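Local coordinates for cobalamin biosynthesis protein CobN (Mycobacterium tuberculosis, PDB 7C6O) that serves as the catalytic subunit of cobaltochelatase, which probably inserts cobalt into hydrogenobyrinic acid a,c-diamide during cobalamin biosynthesis, at residues L141-G145 with V146-R150; L790-A794 with T795-P799. All coordinates share one frame; numbering follows the deposited sequence.

In the fold
Contact 1 comes first along the chain, in the N-terminal part, where helix 131-143 gives way to helix 146-161 beside the four-stranded parallel sheet that contains strand 84-89. Contact 2 follows much later, wholly within helix 784-801, which packs among helices 710-722, 750-769 and 776-780. Their centres lie about 57 Å apart and their nearest atoms about 45 Å apart, so the two do not touch and share no helix or sheet. Both belong to the part of the chain related to CobN and magnesium chelatase. Together they represent two local ways of changing a helix's course in this large chain: a two-glycine break between helices and a wide turn ahead of a proline.

Contact 1 (L141-G145 with V146-R150); sequences LAHGG and VDNLR
Gly144 and Gly145 join two helices in a tight local turn, and the first residues of helix 146-161 fold back on them through Asn148 and Leu149. The junction lies in the N-terminal alpha/beta part of the chain, beside its parallel sheet. Gly144 is where the chain leaves helical geometry after helix 131-143, with a positive phi of 70° that glycine adopts easily. Gly145 sits at the N-cap; its phi of 92° with an extended psi is accessible because no beta carbon is there to strike the preceding carbonyl oxygen.

Asn148 suits its place because its short amide can reach backward. With CG beside its own backbone N, Asn148 ND2 donates to Gly144 O at 2.7 Å, bent to 144° at the hydrogen and tilted from the carbonyl plane. Asn148 ND2 also lies 3.3 Å from His143 CB and bonds to Val171 O, so two carbonyls fix the amide's rotation. A water donates to Gly144 O at 2.7 Å and accepts from Asn148 N at 3.0 Å, giving this carbonyl a second partner.

Leu149 N donates to Gly145 O at 3.1 Å, an i to i+4 bond to the N-cap residue that closes the first turn of the new helix. On the buried side, Leu141 CD2 meets Leu149 CD2 at 4.1 Å, the two leucines crossing at roughly a right angle. This pair bridges the two helices, Leu141 resting on strand 84-89 and Leu149 on helix 49-58. The arrangement is that of two consecutive helices joined by a two-glycine break, the second glycine at the N-cap of helix 146-161.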
ATOM      1  N   LEU A 141     -37.669  25.190 -11.077  1.00 12.78           N
ATOM      2  CA  LEU A 141     -37.040  24.211 -10.201  1.00 13.22           C
ATOM      3  C   LEU A 141     -36.242  23.172 -10.980  1.00 14.60           C
ATOM      4  O   LEU A 141     -35.223  22.684 -10.478  1.00 17.72           O
ATOM      5  CB  LEU A 141     -38.107  23.539  -9.335  1.00 12.86           C
ATOM      6  CG  LEU A 141     -38.734  24.486  -8.304  1.00 14.25           C
ATOM      7  CD1 LEU A 141     -40.057  23.950  -7.777  1.00 14.86           C
ATOM      8  CD2 LEU A 141     -37.758  24.725  -7.160  1.00 17.32           C
ATOM      9  N   ALA A 142     -36.681  22.826 -12.193  1.00 13.39           N
ATOM     10  CA  ALA A 142     -35.926  21.878 -13.009  1.00 15.64           C
ATOM     11  C   ALA A 142     -34.550  22.433 -13.354  1.00 16.33           C
ATOM     12  O   ALA A 142     -33.537  21.733 -13.239  1.00 19.23           O
ATOM     13  CB  ALA A 142     -36.703  21.532 -14.278  1.00 15.35           C
ATOM     14  N   HIS A 143     -34.494  23.697 -13.780  1.00 14.08           N
ATOM     15  CA  HIS A 143     -33.200  24.334 -14.010  1.00 19.29           C
ATOM     16  C   HIS A 143     -32.458  24.555 -12.701  1.00 22.39           C
ATOM     17  O   HIS A 143     -31.245  24.323 -12.620  1.00 22.15           O
ATOM     18  CB  HIS A 143     -33.382  25.658 -14.749  1.00 20.17           C
ATOM     19  CG  HIS A 143     -33.771  25.501 -16.185  1.00 25.83           C
ATOM     20  ND1 HIS A 143     -33.080  24.687 -17.057  1.00 28.02           N
ATOM     21  CD2 HIS A 143     -34.771  26.062 -16.905  1.00 28.05           C
ATOM     22  CE1 HIS A 143     -33.642  24.748 -18.251  1.00 29.95           C
ATOM     23  NE2 HIS A 143     -34.670  25.574 -18.186  1.00 30.70           N
ATOM     24  N   GLY A 144     -33.167  25.005 -11.668  1.00 19.85           N
ATOM     25  CA  GLY A 144     -32.575  25.175 -10.361  1.00 16.38           C
ATOM     26  C   GLY A 144     -31.580  26.323 -10.298  1.00 17.77           C
ATOM     27  O   GLY A 144     -31.496  27.186 -11.176  1.00 21.18           O
ATOM     28  N   GLY A 145     -30.809  26.310  -9.219  1.00 19.20           N
ATOM     29  CA  GLY A 145     -29.841  27.351  -8.955  1.00 20.34           C
ATOM     30  C   GLY A 145     -30.417  28.470  -8.104  1.00 20.72           C
ATOM     31  O   GLY A 145     -31.629  28.647  -7.988  1.00 20.28           O
ATOM     32  N   VAL A 146     -29.507  29.242  -7.505  1.00 23.11           N
ATOM     33  CA  VAL A 146     -29.912  30.296  -6.579  1.00 20.68           C
ATOM     34  C   VAL A 146     -30.756  31.348  -7.289  1.00 17.05           C
ATOM     35  O   VAL A 146     -31.757  31.831  -6.744  1.00 18.06           O
ATOM     36  CB  VAL A 146     -28.673  30.920  -5.907  1.00 19.49           C
ATOM     37  CG1 VAL A 146     -29.085  32.029  -4.956  1.00 22.25           C
ATOM     38  CG2 VAL A 146     -27.874  29.849  -5.172  1.00 20.57           C
ATOM     39  N   ASP A 147     -30.375  31.715  -8.517  1.00 17.05           N
ATOM     40  CA  ASP A 147     -31.109  32.748  -9.244  1.00 17.71           C
ATOM     41  C   ASP A 147     -32.548  32.323  -9.507  1.00 19.25           C
ATOM     42  O   ASP A 147     -33.484  33.107  -9.308  1.00 17.23           O
ATOM     43  CB  ASP A 147     -30.405  33.076 -10.561  1.00 21.53           C
ATOM     44  CG  ASP A 147     -29.069  33.759 -10.354  1.00 30.80           C
ATOM     45  OD1 ASP A 147     -28.880  34.394  -9.295  1.00 31.31           O
ATOM     46  OD2 ASP A 147     -28.210  33.662 -11.256  1.00 33.74           O
ATOM     47  N   ASN A 148     -32.745  31.083  -9.962  1.00 16.76           N
ATOM     48  CA  ASN A 148     -34.098  30.623 -10.267  1.00 18.52           C
ATOM     49  C   ASN A 148     -34.954  30.514  -9.012  1.00 18.56           C
ATOM     50  O   ASN A 148     -36.156  30.801  -9.053  1.00 17.25           O
ATOM     51  CB  ASN A 148     -34.047  29.285 -11.004  1.00 17.26           C
ATOM     52  CG  ASN A 148     -33.713  29.448 -12.469  1.00 19.50           C
ATOM     53  OD1 ASN A 148     -34.110  30.428 -13.101  1.00 18.55           O
ATOM     54  ND2 ASN A 148     -32.975  28.490 -13.020  1.00 20.37           N
ATOM     55  N   LEU A 149     -34.363  30.095  -7.889  1.00 19.14           N
ATOM     56  CA  LEU A 149     -35.134  30.029  -6.653  1.00 17.59           C
ATOM     57  C   LEU A 149     -35.536  31.417  -6.171  1.00 20.15           C
ATOM     58  O   LEU A 149     -36.621  31.586  -5.604  1.00 18.10           O
ATOM     59  CB  LEU A 149     -34.344  29.294  -5.568  1.00 20.44           C
ATOM     60  CG  LEU A 149     -34.665  27.807  -5.372  1.00 19.76           C
ATOM     61  CD1 LEU A 149     -36.087  27.624  -4.859  1.00 20.25           C
ATOM     62  CD2 LEU A 149     -34.451  27.024  -6.663  1.00 17.05           C
ATOM     63  N   ARG A 150     -34.687  32.420  -6.402  1.00 19.75           N
ATOM     64  CA  ARG A 150     -35.038  33.783  -6.021  1.00 19.45           C
ATOM     65  C   ARG A 150     -36.169  34.319  -6.891  1.00 17.54           C
ATOM     66  O   ARG A 150     -37.144  34.890  -6.383  1.00 16.53           O
ATOM     67  CB  ARG A 150     -33.806  34.687  -6.108  1.00 19.25           C
ATOM     68  CG  ARG A 150     -34.095  36.153  -5.822  1.00 26.14           C
ATOM     69  CD  ARG A 150     -32.821  36.988  -5.767  1.00 32.53           C
ATOM     70  NE  ARG A 150     -31.801  36.502  -6.691  1.00 39.99           N
ATOM     71  CZ  ARG A 150     -30.666  35.921  -6.312  1.00 39.33           C
ATOM     72  NH1 ARG A 150     -30.397  35.761  -5.023  1.00 36.96           N
ATOM     73  NH2 ARG A 150     -29.798  35.505  -7.223  1.00 43.15           N
TER
HETATM   74  O   HOH W   1     -30.452  29.679 -11.243  1.00 20.79           O

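Contact 2 (L790-A794 with T795-P799); sequences LRFAA and TEVIP
Thr795 and Phe792 have the most surface buried here, and each meets the neighbouring turn of helix 784-801 in its own way. Thr795 turns its hydroxyl back along the helix: OG1 stands beside its own backbone N (chi1 -59°), and Thr795 OG1 donates to Arg791 O at 2.9 Å. Thr795 N donates to Arg791 O at 2.8 Å, from the opposite face of the carbonyl plane, so one acceptor is gripped twice by a single residue. The threonine hydroxyl sits one bond from CB, short enough to fold back onto the carbonyl of the preceding turn, which satisfies it on an exposed face.

The backbone here widens into a pi-type turn. Phe792 O takes a bond from Glu796 N and a weak one from Val797 N; Ala793 O then receives Ile798 N, five residues on, at 2.9 Å and nearly in line with its C=O. The wide turn leads up to a proline kink: Pro799 has no N-H to offer Ala794 O, and Pro799 CD instead lies 3.3 Å from Ala794 O. Ala793 rests on Leu721 of helix 710-722.

Phe792 faces the protein interior. Its CG, anti to the backbone N at chi1 176°, carries the ring forward along the helix, where two side chains cross it at about right angles. Glu796 CB lies 4.2 Å from the centroid of the Phe792 ring in an off-centre CH-pi contact, and Val797 CG2 touches Phe792 CE2 at 3.7 Å. The carboxylate of Glu796 pairs with Arg800, while beyond the segments the ring of Phe792 meets Phe727 edge-to-face.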
ATOM      1  N   LEU A 790       3.905 -18.053 -26.785  1.00 24.70           N
ATOM      2  CA  LEU A 790       5.002 -17.321 -27.408  1.00 27.73           C
ATOM      3  C   LEU A 790       4.501 -16.048 -28.080  1.00 27.28           C
ATOM      4  O   LEU A 790       5.187 -15.019 -28.068  1.00 27.11           O
ATOM      5  CB  LEU A 790       5.723 -18.213 -28.419  1.00 28.74           C
ATOM      6  CG  LEU A 790       6.398 -19.468 -27.861  1.00 29.10           C
ATOM      7  CD1 LEU A 790       7.060 -20.263 -28.977  1.00 29.93           C
ATOM      8  CD2 LEU A 790       7.409 -19.100 -26.787  1.00 28.73           C
ATOM      9  N   ARG A 791       3.307 -16.103 -28.675  1.00 28.05           N
ATOM     10  CA  ARG A 791       2.726 -14.911 -29.285  1.00 28.60           C
ATOM     11  C   ARG A 791       2.367 -13.881 -28.223  1.00 26.65           C
ATOM     12  O   ARG A 791       2.553 -12.676 -28.429  1.00 28.38           O
ATOM     13  CB  ARG A 791       1.500 -15.301 -30.113  1.00 33.28           C
ATOM     14  CG  ARG A 791       1.138 -14.328 -31.222  1.00 38.71           C
ATOM     15  CD  ARG A 791       0.401 -15.037 -32.364  1.00 42.67           C
ATOM     16  NE  ARG A 791      -0.516 -16.067 -31.878  1.00 44.84           N
ATOM     17  CZ  ARG A 791      -0.401 -17.366 -32.145  1.00 45.54           C
ATOM     18  NH1 ARG A 791       0.587 -17.804 -32.914  1.00 46.13           N
ATOM     19  NH2 ARG A 791      -1.283 -18.227 -31.654  1.00 43.05           N
ATOM     20  N   PHE A 792       1.856 -14.342 -27.078  1.00 23.78           N
ATOM     21  CA  PHE A 792       1.590 -13.444 -25.960  1.00 23.23           C
ATOM     22  C   PHE A 792       2.871 -12.782 -25.471  1.00 22.14           C
ATOM     23  O   PHE A 792       2.878 -11.588 -25.148  1.00 26.17           O
ATOM     24  CB  PHE A 792       0.914 -14.218 -24.827  1.00 23.52           C
ATOM     25  CG  PHE A 792       0.689 -13.409 -23.579  1.00 25.53           C
ATOM     26  CD1 PHE A 792      -0.327 -12.470 -23.518  1.00 24.75           C
ATOM     27  CD2 PHE A 792       1.484 -13.603 -22.460  1.00 25.81           C
ATOM     28  CE1 PHE A 792      -0.539 -11.731 -22.367  1.00 24.73           C
ATOM     29  CE2 PHE A 792       1.277 -12.868 -21.307  1.00 22.33           C
ATOM     30  CZ  PHE A 792       0.263 -11.931 -21.260  1.00 22.83           C
ATOM     31  N   ALA A 793       3.968 -13.540 -25.417  1.00 22.65           N
ATOM     32  CA  ALA A 793       5.245 -12.964 -25.012  1.00 24.23           C
ATOM     33  C   ALA A 793       5.684 -11.866 -25.971  1.00 26.16           C
ATOM     34  O   ALA A 793       6.160 -10.808 -25.542  1.00 26.75           O
ATOM     35  CB  ALA A 793       6.311 -14.057 -24.928  1.00 26.06           C
ATOM     36  N   ALA A 794       5.525 -12.095 -27.275  1.00 25.29           N
ATOM     37  CA  ALA A 794       5.986 -11.117 -28.253  1.00 27.75           C
ATOM     38  C   ALA A 794       5.053  -9.916 -28.336  1.00 25.75           C
ATOM     39  O   ALA A 794       5.513  -8.793 -28.567  1.00 28.92           O
ATOM     40  CB  ALA A 794       6.133 -11.775 -29.625  1.00 26.98           C
ATOM     41  N   THR A 795       3.753 -10.124 -28.139  1.00 25.82           N
ATOM     42  CA  THR A 795       2.771  -9.057 -28.285  1.00 27.08           C
ATOM     43  C   THR A 795       2.629  -8.205 -27.028  1.00 25.14           C
ATOM     44  O   THR A 795       2.487  -6.981 -27.128  1.00 25.15           O
ATOM     45  CB  THR A 795       1.409  -9.650 -28.662  1.00 29.05           C
ATOM     46  OG1 THR A 795       1.529 -10.387 -29.886  1.00 34.54           O
ATOM     47  CG2 THR A 795       0.383  -8.550 -28.846  1.00 31.22           C
ATOM     48  N   GLU A 796       2.671  -8.818 -25.846  1.00 23.40           N
ATOM     49  CA  GLU A 796       2.417  -8.105 -24.601  1.00 23.11           C
ATOM     50  C   GLU A 796       3.637  -8.006 -23.698  1.00 23.92           C
ATOM     51  O   GLU A 796       3.999  -6.904 -23.280  1.00 21.79           O
ATOM     52  CB  GLU A 796       1.263  -8.774 -23.839  1.00 22.96           C
ATOM     53  CG  GLU A 796      -0.066  -8.729 -24.563  1.00 24.44           C
ATOM     54  CD  GLU A 796      -0.635  -7.326 -24.662  1.00 27.39           C
ATOM     55  OE1 GLU A 796      -0.181  -6.436 -23.907  1.00 26.28           O
ATOM     56  OE2 GLU A 796      -1.541  -7.113 -25.497  1.00 28.67           O
ATOM     57  N   VAL A 797       4.280  -9.132 -23.380  1.00 23.57           N
ATOM     58  CA  VAL A 797       5.356  -9.125 -22.389  1.00 20.87           C
ATOM     59  C   VAL A 797       6.512  -8.246 -22.853  1.00 20.03           C
ATOM     60  O   VAL A 797       6.944  -7.330 -22.144  1.00 20.37           O
ATOM     61  CB  VAL A 797       5.827 -10.559 -22.095  1.00 18.62           C
ATOM     62  CG1 VAL A 797       6.936 -10.547 -21.051  1.00 19.39           C
ATOM     63  CG2 VAL A 797       4.661 -11.422 -21.639  1.00 21.03           C
ATOM     64  N   ILE A 798       7.029  -8.512 -24.055  1.00 19.73           N
ATOM     65  CA  ILE A 798       8.210  -7.787 -24.530  1.00 20.75           C
ATOM     66  C   ILE A 798       7.949  -6.294 -24.694  1.00 22.76           C
ATOM     67  O   ILE A 798       8.756  -5.492 -24.195  1.00 22.87           O
ATOM     68  CB  ILE A 798       8.747  -8.443 -25.817  1.00 21.72           C
ATOM     69  CG1 ILE A 798       9.264  -9.844 -25.509  1.00 22.29           C
ATOM     70  CG2 ILE A 798       9.842  -7.583 -26.439  1.00 22.78           C
ATOM     71  CD1 ILE A 798      10.410  -9.851 -24.535  1.00 21.59           C
ATOM     72  N   PRO A 799       6.880  -5.847 -25.372  1.00 22.87           N
ATOM     73  CA  PRO A 799       6.662  -4.393 -25.475  1.00 21.20           C
ATOM     74  C   PRO A 799       6.466  -3.717 -24.130  1.00 19.78           C
ATOM     75  O   PRO A 799       6.906  -2.575 -23.946  1.00 20.96           O
ATOM     76  CB  PRO A 799       5.406  -4.291 -26.352  1.00 23.80           C
ATOM     77  CG  PRO A 799       5.400  -5.551 -27.137  1.00 26.87           C
ATOM     78  CD  PRO A 799       5.908  -6.592 -26.194  1.00 24.61           C
TER